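Glycoside hydrolase family 81 (Clostridium thermocellum, PDB 6FOP) probably hydrolyses internal beta-1,3-glucosidic linkages of laminarin and related beta-1,3-glucans, as a family 81 glycoside hydrolase linked to the cellulosome. Local coordinates at residues A[229-234]-A[242-247]; A[261-266]-A[471-476]; A[271-276]-A[295-300]. All blocks are in the same frame, centred on the assembly; numbering follows the deposited sequence. Where two conformers were deposited one is given.

Contact 1: residues A[229-234]-A[242-247]; sequences KVEWSY and TTTFTA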
loop_
_atom_site.group_PDB
_atom_site.type_symbol
_atom_site.label_atom_id
_atom_site.label_comp_id
_atom_site.label_asym_id
_atom_site.label_seq_id
_atom_site.Cartn_x
_atom_site.Cartn_y
_atom_site.Cartn_z
ATOM N N LYS A 229 -7.037 -8.519 12.516
ATOM C CA LYS A 229 -7.363 -9.195 11.250
ATOM C C LYS A 229 -8.194 -8.329 10.346
ATOM O O LYS A 229 -9.167 -7.703 10.790
ATOM C CB LYS A 229 -8.170 -10.481 11.542
ATOM C CG LYS A 229 -7.412 -11.586 12.257
ATOM C CD LYS A 229 -6.610 -12.473 11.303
ATOM C CE LYS A 229 -5.432 -13.153 12.001
ATOM N NZ LYS A 229 -4.302 -12.155 12.106
ATOM N N VAL A 230 -7.862 -8.364 9.050
ATOM C CA VAL A 230 -8.755 -7.858 7.994
ATOM C C VAL A 230 -9.349 -9.000 7.198
ATOM O O VAL A 230 -8.721 -10.035 7.024
ATOM C CB VAL A 230 -8.092 -6.864 7.057
ATOM C CG1 VAL A 230 -7.654 -5.647 7.852
ATOM C CG2 VAL A 230 -6.934 -7.488 6.263
ATOM N N GLU A 231 -10.579 -8.778 6.732
ATOM C CA GLU A 231 -11.225 -9.662 5.768
ATOM C C GLU A 231 -11.909 -8.767 4.745
ATOM O O GLU A 231 -12.261 -7.630 5.060
ATOM C CB GLU A 231 -12.286 -10.541 6.423
ATOM C CG GLU A 231 -11.872 -11.312 7.642
ATOM C CD GLU A 231 -13.123 -11.722 8.403
ATOM O OE1 GLU A 231 -13.624 -10.968 9.301
ATOM O OE2 GLU A 231 -13.657 -12.752 8.027
ATOM N N TRP A 232 -12.088 -9.261 3.524
ATOM C CA TRP A 232 -12.711 -8.456 2.469
ATOM C C TRP A 232 -13.716 -9.258 1.670
ATOM O O TRP A 232 -13.646 -10.490 1.615
ATOM C CB TRP A 232 -11.667 -7.853 1.521
ATOM C CG TRP A 232 -10.774 -8.837 0.897
ATOM C CD1 TRP A 232 -11.009 -9.555 -0.258
ATOM C CD2 TRP A 232 -9.488 -9.244 1.361
ATOM N NE1 TRP A 232 -9.952 -10.359 -0.520
ATOM C CE2 TRP A 232 -8.999 -10.199 0.448
ATOM C CE3 TRP A 232 -8.690 -8.882 2.464
ATOM C CZ2 TRP A 232 -7.762 -10.817 0.616
ATOM C CZ3 TRP A 232 -7.470 -9.478 2.605
ATOM C CH2 TRP A 232 -7.016 -10.441 1.692
ATOM N N SER A 233 -14.625 -8.523 1.027
ATOM C CA SER A 233 -15.618 -9.123 0.151
ATOM C C SER A 233 -15.971 -8.189 -0.999
ATOM O O SER A 233 -16.322 -7.028 -0.755
ATOM C CB SER A 233 -16.872 -9.469 0.966
ATOM O OG SER A 233 -17.867 -10.011 0.118
ATOM N N TYR A 234 -15.871 -8.685 -2.230
ATOM C CA TYR A 234 -16.343 -7.985 -3.415
ATOM C C TYR A 234 -17.752 -8.482 -3.679
ATOM O O TYR A 234 -17.974 -9.699 -3.824
ATOM C CB TYR A 234 -15.448 -8.315 -4.606
ATOM C CG TYR A 234 -15.970 -7.886 -5.964
ATOM C CD1 TYR A 234 -16.374 -6.577 -6.220
ATOM C CD2 TYR A 234 -16.068 -8.812 -7.002
ATOM C CE1 TYR A 234 -16.820 -6.189 -7.492
ATOM C CE2 TYR A 234 -16.501 -8.446 -8.260
ATOM C CZ TYR A 234 -16.902 -7.151 -8.500
ATOM O OH TYR A 234 -17.309 -6.833 -9.791
ATOM N N THR A 242 -16.132 -4.440 0.518
ATOM C CA THR A 242 -16.271 -4.335 1.952
ATOM C C THR A 242 -15.050 -4.911 2.641
ATOM O O THR A 242 -14.586 -5.995 2.283
ATOM C CB THR A 242 -17.511 -5.100 2.396
ATOM O OG1 THR A 242 -18.664 -4.504 1.802
ATOM C CG2 THR A 242 -17.665 -5.053 3.921
ATOM N N THR A 243 -14.520 -4.164 3.602
ATOM C CA THR A 243 -13.409 -4.648 4.438
ATOM C C THR A 243 -13.843 -4.585 5.903
ATOM O O THR A 243 -14.379 -3.559 6.335
ATOM C CB THR A 243 -12.150 -3.786 4.281
ATOM O OG1 THR A 243 -11.848 -3.653 2.879
ATOM C CG2 THR A 243 -10.955 -4.427 4.990
ATOM N N THR A 244 -13.643 -5.690 6.620
ATOM C CA THR A 244 -13.887 -5.764 8.061
ATOM C C THR A 244 -12.536 -5.778 8.771
ATOM O O THR A 244 -11.621 -6.473 8.344
ATOM C CB THR A 244 -14.768 -6.992 8.384
ATOM O OG1 THR A 244 -15.996 -6.857 7.656
ATOM C CG2 THR A 244 -15.133 -7.083 9.857
ATOM N N PHE A 245 -12.440 -4.976 9.837
ATOM C CA PHE A 245 -11.254 -4.876 10.713
ATOM C C PHE A 245 -11.657 -5.386 12.077
ATOM O O PHE A 245 -12.653 -4.908 12.617
ATOM C CB PHE A 245 -10.821 -3.423 10.826
ATOM C CG PHE A 245 -10.457 -2.819 9.491
ATOM C CD1 PHE A 245 -11.428 -2.310 8.663
ATOM C CD2 PHE A 245 -9.144 -2.773 9.081
ATOM C CE1 PHE A 245 -11.099 -1.764 7.423
ATOM C CE2 PHE A 245 -8.807 -2.245 7.835
ATOM C CZ PHE A 245 -9.795 -1.756 7.015
ATOM N N THR A 246 -10.925 -6.368 12.601
ATOM C CA THR A 246 -11.273 -6.987 13.897
ATOM C C THR A 246 -10.050 -7.074 14.786
ATOM O O THR A 246 -8.997 -7.537 14.365
ATOM C CB THR A 246 -11.883 -8.385 13.685
ATOM O OG1 THR A 246 -12.981 -8.267 12.774
ATOM C CG2 THR A 246 -12.386 -8.973 14.998
ATOM N N ALA A 247 -10.212 -6.611 16.034
ATOM C CA ALA A 247 -9.211 -6.760 17.078
ATOM C C ALA A 247 -9.742 -7.765 18.084
ATOM O O ALA A 247 -10.897 -7.688 18.489
ATOM C CB ALA A 247 -8.953 -5.425 17.758
HETATM O O HOH W 1 -11.957 -8.844 10.285
HETATM O O HOH W 2 -18.993 -5.592 -0.735
#
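Val230 and Phe245 meet because their first torsions match: CG1 of Val230 (chi1 -62°) and CG of Phe245 (chi1 -60°) each stand beside their own backbone N, and the two side chains run next to each other in the same direction. Methyl CG1 of Val230 lies 3.5 Å from CD2 of Phe245, approaching the ring obliquely. Next to this pair, methyl CG2 of Thr243 rests 3.5 Å from the carbonyl O of Glu231. The indole of Trp232 swings away from the partner strand and stacks on Tyr522 of helix 514-534, while the Phe245 ring stacks on Phe296.

The other face of the two strands is polar, carrying Lys229, Glu231, Ser233, Thr242, Thr244 and Thr246. Here a water lies 2.9 Å from OE1 of Glu231 and 2.8 Å from OG1 of Thr246, joining side chains that do not bond directly. A second water is held between the carbonyl O of Ser233 and OG1 of Thr242, the latter at 2.8 Å. The ammonium of Lys229 turns to Asp227 in a salt bridge.

Between the two faces the backbones pair reciprocally at Lys229–Thr246, Glu231–Thr244 and Ser233–Thr242, with Thr244 N to Glu231 O at 2.8 Å. At the non-hydrogen-bonded pairs CA-H...O contacts close the gap, such as CA of Trp232 to O of Thr242 at 3.1 Å. The six backbone N-H...O bonds, in unbroken antiparallel register, a mostly apolar face (Val230, Trp232, Thr243, Phe245) packed against the protein and a polar face opposite make this a two-faced beta hairpin, strands 223-235 and 240-251 of a three-stranded antiparallel sheet.

Contact 2: residues A[261-266]-A[471-476]; sequences LALYPH and DPYEGH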
loop_
_atom_site.group_PDB
_atom_site.type_symbol
_atom_site.label_atom_id
_atom_site.label_comp_id
_atom_site.label_asym_id
_atom_site.label_seq_id
_atom_site.Cartn_x
_atom_site.Cartn_y
_atom_site.Cartn_z
ATOM N N LEU A 261 -10.758 2.212 18.928
ATOM C CA LEU A 261 -10.049 2.139 17.624
ATOM C C LEU A 261 -10.014 3.550 17.022
ATOM O O LEU A 261 -11.002 4.274 17.070
ATOM C CB LEU A 261 -10.696 1.147 16.676
ATOM C CG LEU A 261 -10.747 -0.297 17.166
ATOM C CD1 LEU A 261 -11.563 -1.116 16.171
ATOM C CD2 LEU A 261 -9.338 -0.857 17.286
ATOM N N ALA A 262 -8.853 3.903 16.505
ATOM C CA ALA A 262 -8.623 5.170 15.838
ATOM C C ALA A 262 -8.604 4.857 14.328
ATOM O O ALA A 262 -7.869 3.997 13.877
ATOM C CB ALA A 262 -7.303 5.798 16.283
ATOM N N LEU A 263 -9.343 5.670 13.574
ATOM C CA LEU A 263 -9.526 5.488 12.132
ATOM C C LEU A 263 -8.927 6.638 11.374
ATOM O O LEU A 263 -9.103 7.780 11.749
ATOM C CB LEU A 263 -11.023 5.416 11.792
ATOM C CG LEU A 263 -11.709 4.069 11.935
ATOM C CD1 LEU A 263 -11.672 3.523 13.362
ATOM C CD2 LEU A 263 -13.164 4.171 11.472
ATOM N N TYR A 264 -8.211 6.309 10.301
ATOM C CA TYR A 264 -7.706 7.316 9.388
ATOM C C TYR A 264 -8.834 7.885 8.517
ATOM O O TYR A 264 -9.879 7.221 8.323
ATOM C CB TYR A 264 -6.701 6.683 8.473
ATOM C CG TYR A 264 -5.393 6.209 9.063
ATOM C CD1 TYR A 264 -4.479 7.103 9.610
ATOM C CD2 TYR A 264 -5.059 4.850 9.080
ATOM C CE1 TYR A 264 -3.239 6.672 10.066
ATOM C CE2 TYR A 264 -3.810 4.420 9.496
ATOM C CZ TYR A 264 -2.909 5.319 10.010
ATOM O OH TYR A 264 -1.670 4.839 10.378
ATOM N N PRO A 265 -8.619 9.065 7.917
ATOM C CA PRO A 265 -9.639 9.612 7.010
ATOM C C PRO A 265 -10.118 8.677 5.899
ATOM O O PRO A 265 -11.321 8.653 5.610
ATOM C CB PRO A 265 -8.939 10.837 6.431
ATOM C CG PRO A 265 -8.066 11.295 7.554
ATOM C CD PRO A 265 -7.539 10.026 8.150
ATOM N N HIS A 266 -9.223 7.910 5.277
ATOM C CA HIS A 266 -9.722 7.011 4.224
ATOM C C HIS A 266 -10.682 5.943 4.744
ATOM O O HIS A 266 -11.391 5.307 3.945
ATOM C CB HIS A 266 -8.578 6.372 3.428
ATOM C CG HIS A 266 -7.901 5.261 4.149
ATOM N ND1 HIS A 266 -6.944 5.499 5.108
ATOM C CD2 HIS A 266 -8.047 3.916 4.080
ATOM C CE1 HIS A 266 -6.554 4.353 5.618
ATOM N NE2 HIS A 266 -7.197 3.375 5.003
ATOM N N ASP A 471 -0.320 -2.425 3.271
ATOM C CA ASP A 471 -0.606 -2.188 4.712
ATOM C C ASP A 471 -2.138 -2.062 4.806
ATOM O O ASP A 471 -2.720 -1.074 4.347
ATOM C CB ASP A 471 0.070 -0.906 5.143
ATOM C CG ASP A 471 -0.156 -0.547 6.612
ATOM O OD1 ASP A 471 -1.255 -0.852 7.127
ATOM O OD2 ASP A 471 0.747 0.137 7.168
ATOM N N PRO A 472 -2.799 -3.066 5.382
ATOM C CA PRO A 472 -4.268 -3.036 5.399
ATOM C C PRO A 472 -4.897 -1.853 6.122
ATOM O O PRO A 472 -6.046 -1.484 5.834
ATOM C CB PRO A 472 -4.653 -4.359 6.066
ATOM C CG PRO A 472 -3.451 -5.207 5.982
ATOM C CD PRO A 472 -2.267 -4.317 5.960
ATOM N N TYR A 473 -4.181 -1.298 7.095
ATOM C CA TYR A 473 -4.756 -0.249 7.924
ATOM C C TYR A 473 -4.477 1.149 7.370
ATOM O O TYR A 473 -5.370 1.998 7.350
ATOM C CB TYR A 473 -4.406 -0.390 9.423
ATOM C CG TYR A 473 -5.487 0.108 10.352
ATOM C CD1 TYR A 473 -5.496 1.433 10.793
ATOM C CD2 TYR A 473 -6.451 -0.756 10.831
ATOM C CE1 TYR A 473 -6.474 1.881 11.643
ATOM C CE2 TYR A 473 -7.438 -0.299 11.697
ATOM C CZ TYR A 473 -7.421 1.016 12.139
ATOM O OH TYR A 473 -8.406 1.475 13.005
ATOM N N GLU A 474 -3.252 1.388 6.922
ATOM C CA GLU A 474 -3.000 2.646 6.212
ATOM C C GLU A 474 -3.688 2.662 4.846
ATOM O O GLU A 474 -3.846 3.737 4.275
ATOM C CB GLU A 474 -1.508 2.941 6.046
ATOM C CG GLU A 474 -0.817 3.284 7.352
ATOM C CD GLU A 474 0.276 4.318 7.272
ATOM O OE1 GLU A 474 0.415 5.078 6.256
ATOM O OE2 GLU A 474 0.999 4.433 8.298
ATOM N N GLY A 475 -4.032 1.484 4.320
ATOM C CA GLY A 475 -4.709 1.380 3.034
ATOM C C GLY A 475 -3.857 1.591 1.812
ATOM O O GLY A 475 -4.399 1.855 0.741
ATOM N N HIS A 476 -2.537 1.501 1.957
ATOM C CA HIS A 476 -1.648 1.657 0.833
ATOM C C HIS A 476 -0.446 0.758 1.029
ATOM O O HIS A 476 -0.277 0.169 2.118
ATOM C CB HIS A 476 -1.203 3.120 0.652
ATOM C CG HIS A 476 -0.363 3.617 1.779
ATOM N ND1 HIS A 476 0.992 3.359 1.865
ATOM C CD2 HIS A 476 -0.706 4.261 2.920
ATOM C CE1 HIS A 476 1.440 3.816 3.026
ATOM N NE2 HIS A 476 0.438 4.394 3.661
HETATM O O HOH W 3 -7.852 0.686 5.584
#
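Tyr473 reaches across to Ala262 with a bond of unusual direction: its OH donates to the carbonyl O of Ala262 at 2.7 Å, yet sits 47° above the carbonyl plane, away from the usual lone-pair directions. The acceptor lies in the plane of the phenol, at its edge. The ring of Tyr264 passes Tyr473 at a slant, with CE2 of Tyr264 3.7 Å from CD1 of Tyr473 and the planes 59° apart.

Here the end of strand 260-263 and the start of helix 265-268 meet the loop between strands 470-471 and 476-477 of the family 81 C-terminal domain. Asp471 shapes that loop: its OD1 accepts from the backbone N of Tyr473, an Asx turn, and from that of Glu474, completing an Asx motif, each at 3.0 Å. Gly475 and His476 opposite Asp471 form a G1 beta bulge. Gly475 has no side chain to stand in the way, and its CA lies 3.7 Å from NE2 of His266.

A water joins NE2 of His266 to the carbonyl O of Pro472, while ND1 bonds Tyr534. OE1 of the buried Glu474 accepts from NE2 of His476 at 2.7 Å, and the carboxylate forms salt bridges with Lys129 and Arg285; Tyr264 OH bonds His56 and Lys129.

Contact 3: residues A[271-276]-A[295-300]; sequences NPHILP and SFKTVY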
loop_
_atom_site.group_PDB
_atom_site.type_symbol
_atom_site.label_atom_id
_atom_site.label_comp_id
_atom_site.label_asym_id
_atom_site.label_seq_id
_atom_site.Cartn_x
_atom_site.Cartn_y
_atom_site.Cartn_z
ATOM N N ASN A 271 -18.357 7.223 5.853
ATOM C CA ASN A 271 -18.605 5.880 6.328
ATOM C C ASN A 271 -19.883 5.856 7.166
ATOM O O ASN A 271 -19.879 6.325 8.299
ATOM C CB ASN A 271 -17.410 5.381 7.138
ATOM C CG ASN A 271 -17.528 3.914 7.518
ATOM O OD1 ASN A 271 -18.618 3.349 7.574
ATOM N ND2 ASN A 271 -16.375 3.289 7.766
ATOM N N PRO A 272 -20.962 5.269 6.636
ATOM C CA PRO A 272 -22.233 5.246 7.364
ATOM C C PRO A 272 -22.358 4.107 8.400
ATOM O O PRO A 272 -23.418 3.953 9.011
ATOM C CB PRO A 272 -23.245 5.075 6.233
ATOM C CG PRO A 272 -22.555 4.157 5.306
ATOM C CD PRO A 272 -21.104 4.604 5.319
ATOM N N HIS A 273 -21.290 3.325 8.546
ATOM C CA HIS A 273 -21.289 2.113 9.379
ATOM C C HIS A 273 -20.631 2.308 10.738
ATOM O O HIS A 273 -20.424 1.343 11.443
ATOM C CB HIS A 273 -20.619 0.967 8.630
ATOM C CG HIS A 273 -21.191 0.738 7.270
ATOM N ND1 HIS A 273 -22.452 0.214 7.099
ATOM C CD2 HIS A 273 -20.727 1.032 6.028
ATOM C CE1 HIS A 273 -22.719 0.133 5.807
ATOM N NE2 HIS A 273 -21.692 0.630 5.137
ATOM N N ILE A 274 -20.305 3.539 11.082
ATOM C CA ILE A 274 -19.680 3.855 12.354
ATOM C C ILE A 274 -20.412 5.015 13.041
ATOM O O ILE A 274 -21.034 5.852 12.381
ATOM C CB ILE A 274 -18.184 4.202 12.171
ATOM C CG1 ILE A 274 -17.980 5.417 11.251
ATOM C CG2 ILE A 274 -17.402 3.004 11.691
ATOM C CD1 ILE A 274 -16.550 5.863 11.117
ATOM N N LEU A 275 -20.273 5.067 14.370
ATOM C CA LEU A 275 -20.805 6.143 15.212
ATOM C C LEU A 275 -19.651 6.653 16.072
ATOM O O LEU A 275 -19.488 6.220 17.206
ATOM C CB LEU A 275 -21.973 5.643 16.058
ATOM C CG LEU A 275 -23.276 5.513 15.289
ATOM C CD1 LEU A 275 -24.305 4.785 16.129
ATOM C CD2 LEU A 275 -23.793 6.896 14.875
ATOM N N PRO A 276 -18.857 7.592 15.550
ATOM C CA PRO A 276 -17.663 8.028 16.258
ATOM C C PRO A 276 -17.921 8.569 17.658
ATOM O O PRO A 276 -18.954 9.169 17.930
ATOM C CB PRO A 276 -17.094 9.105 15.354
ATOM C CG PRO A 276 -17.531 8.659 13.999
ATOM C CD PRO A 276 -18.944 8.233 14.229
ATOM N N SER A 295 -14.535 -4.157 16.308
ATOM C CA SER A 295 -14.554 -4.281 14.862
ATOM C C SER A 295 -15.298 -3.141 14.216
ATOM O O SER A 295 -16.151 -2.494 14.822
ATOM C CB SER A 295 -15.164 -5.614 14.424
ATOM O OG SER A 295 -16.538 -5.655 14.726
ATOM N N PHE A 296 -14.954 -2.915 12.953
ATOM C CA PHE A 296 -15.691 -1.997 12.096
ATOM C C PHE A 296 -15.492 -2.412 10.652
ATOM O O PHE A 296 -14.629 -3.225 10.339
ATOM C CB PHE A 296 -15.266 -0.534 12.319
ATOM C CG PHE A 296 -13.883 -0.202 11.843
ATOM C CD1 PHE A 296 -12.781 -0.421 12.644
ATOM C CD2 PHE A 296 -13.680 0.388 10.584
ATOM C CE1 PHE A 296 -11.509 -0.099 12.238
ATOM C CE2 PHE A 296 -12.409 0.732 10.183
ATOM C CZ PHE A 296 -11.318 0.459 10.997
ATOM N N LYS A 297 -16.281 -1.798 9.781
ATOM C CA LYS A 297 -16.119 -2.016 8.352
ATOM C C LYS A 297 -16.004 -0.726 7.584
ATOM O O LYS A 297 -16.463 0.323 8.030
ATOM C CB LYS A 297 -17.216 -2.895 7.776
ATOM C CG LYS A 297 -18.586 -2.311 7.683
ATOM C CD LYS A 297 -19.523 -3.370 7.097
ATOM C CE LYS A 297 -20.894 -2.816 6.802
ATOM N NZ LYS A 297 -21.775 -3.890 6.258
ATOM N N THR A 298 -15.387 -0.842 6.408
ATOM C CA THR A 298 -15.441 0.206 5.389
ATOM C C THR A 298 -16.084 -0.434 4.169
ATOM O O THR A 298 -15.911 -1.651 3.917
ATOM C CB THR A 298 -14.043 0.736 5.021
ATOM O OG1 THR A 298 -13.236 -0.335 4.509
ATOM C CG2 THR A 298 -13.363 1.383 6.200
ATOM N N VAL A 299 -16.772 0.393 3.384
ATOM C CA VAL A 299 -17.377 -0.072 2.119
ATOM C C VAL A 299 -17.076 0.996 1.071
ATOM O O VAL A 299 -17.434 2.159 1.238
ATOM C CB VAL A 299 -18.904 -0.298 2.223
ATOM C CG1 VAL A 299 -19.428 -0.848 0.900
ATOM C CG2 VAL A 299 -19.221 -1.299 3.342
ATOM N N TYR A 300 -16.390 0.579 0.008
ATOM C CA TYR A 300 -16.084 1.454 -1.107
ATOM C C TYR A 300 -16.820 0.995 -2.345
ATOM O O TYR A 300 -17.013 -0.176 -2.554
ATOM C CB TYR A 300 -14.586 1.416 -1.371
ATOM C CG TYR A 300 -13.701 1.775 -0.182
ATOM C CD1 TYR A 300 -13.925 2.910 0.581
ATOM C CD2 TYR A 300 -12.578 1.017 0.110
ATOM C CE1 TYR A 300 -13.092 3.232 1.665
ATOM C CE2 TYR A 300 -11.743 1.328 1.167
ATOM C CZ TYR A 300 -11.988 2.447 1.927
ATOM O OH TYR A 300 -11.142 2.726 2.972
HETATM O O HOH W 4 -18.682 -0.799 11.245
#
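His273 and Lys297 form the broadest part of this contact, and Asn271 gives it direction. Lys297 leaves its backbone with CG lodged between N and the carbonyl carbon (chi1 71°) and then runs fully extended, which lays its end across the imidazole of His273. Methylene CE comes down over the middle of the ring, 3.5 Å from the centroid and 15° off the normal, a CH-pi contact made by a carbon that the adjacent ammonium probably polarises. The ring is sandwiched, since CG of Pro272 covers the opposite face, offset toward the rim. Methyl CG2 of Val299 approaches the same imidazole obliquely, 3.6 Å from NE2 of His273.

Asn271 works with both ends of its amide. Its CG points away from the backbone N (chi1 -173°), and from there ND2 donates to the carbonyl O of Lys297 at 3.0 Å. The bond is nearly straight, lies on a lone pair in the carbonyl plane, and keeps close to the plane of the amide itself. OD1 of Asn271 turns back to accept from the backbone N of His273 at 2.8 Å, closing an Asx turn that places the imidazole in front of the strand. ND2 also bonds the carbonyl O of Gln267, so that three bonds fix the rotation of the amide.

A water extends the link, donating to the carbonyl O of His273 and accepting from the backbone N of Lys297. Beyond it, methyl CG2 of Ile274 sits alongside CB of Phe296, where the contact turns toward the interior. The loop 271-276 is thus fastened to the edge strand 295-301 without strand pairing: one amide and one water engage the backbone of Lys297. The nearby ammonium would probably disfavour a protonated His273, consistent with a neutral ring under the lysine chain.

The three contacts adjoin one another but differ in burial and in chemistry. Contact 2 is fully buried and joins segments more than 200 residues apart through tyrosine, histidine and charged groups that find partners inside the protein. Contacts 1 and 3 are only partly buried and share a sheet, in which strand 240-251 lies between 223-235 and 295-301: contact 1 is regular backbone pairing within it, whereas contact 3 ties a loop to its outer strand with an amide, a water and a lysine chain. Phe296 connects all three, reaching contact 1 at Phe245 and packing against Leu261, Leu263 and Tyr473 of contact 2. Tyr300 adds a hydrogen bond to the carbonyl O of His266.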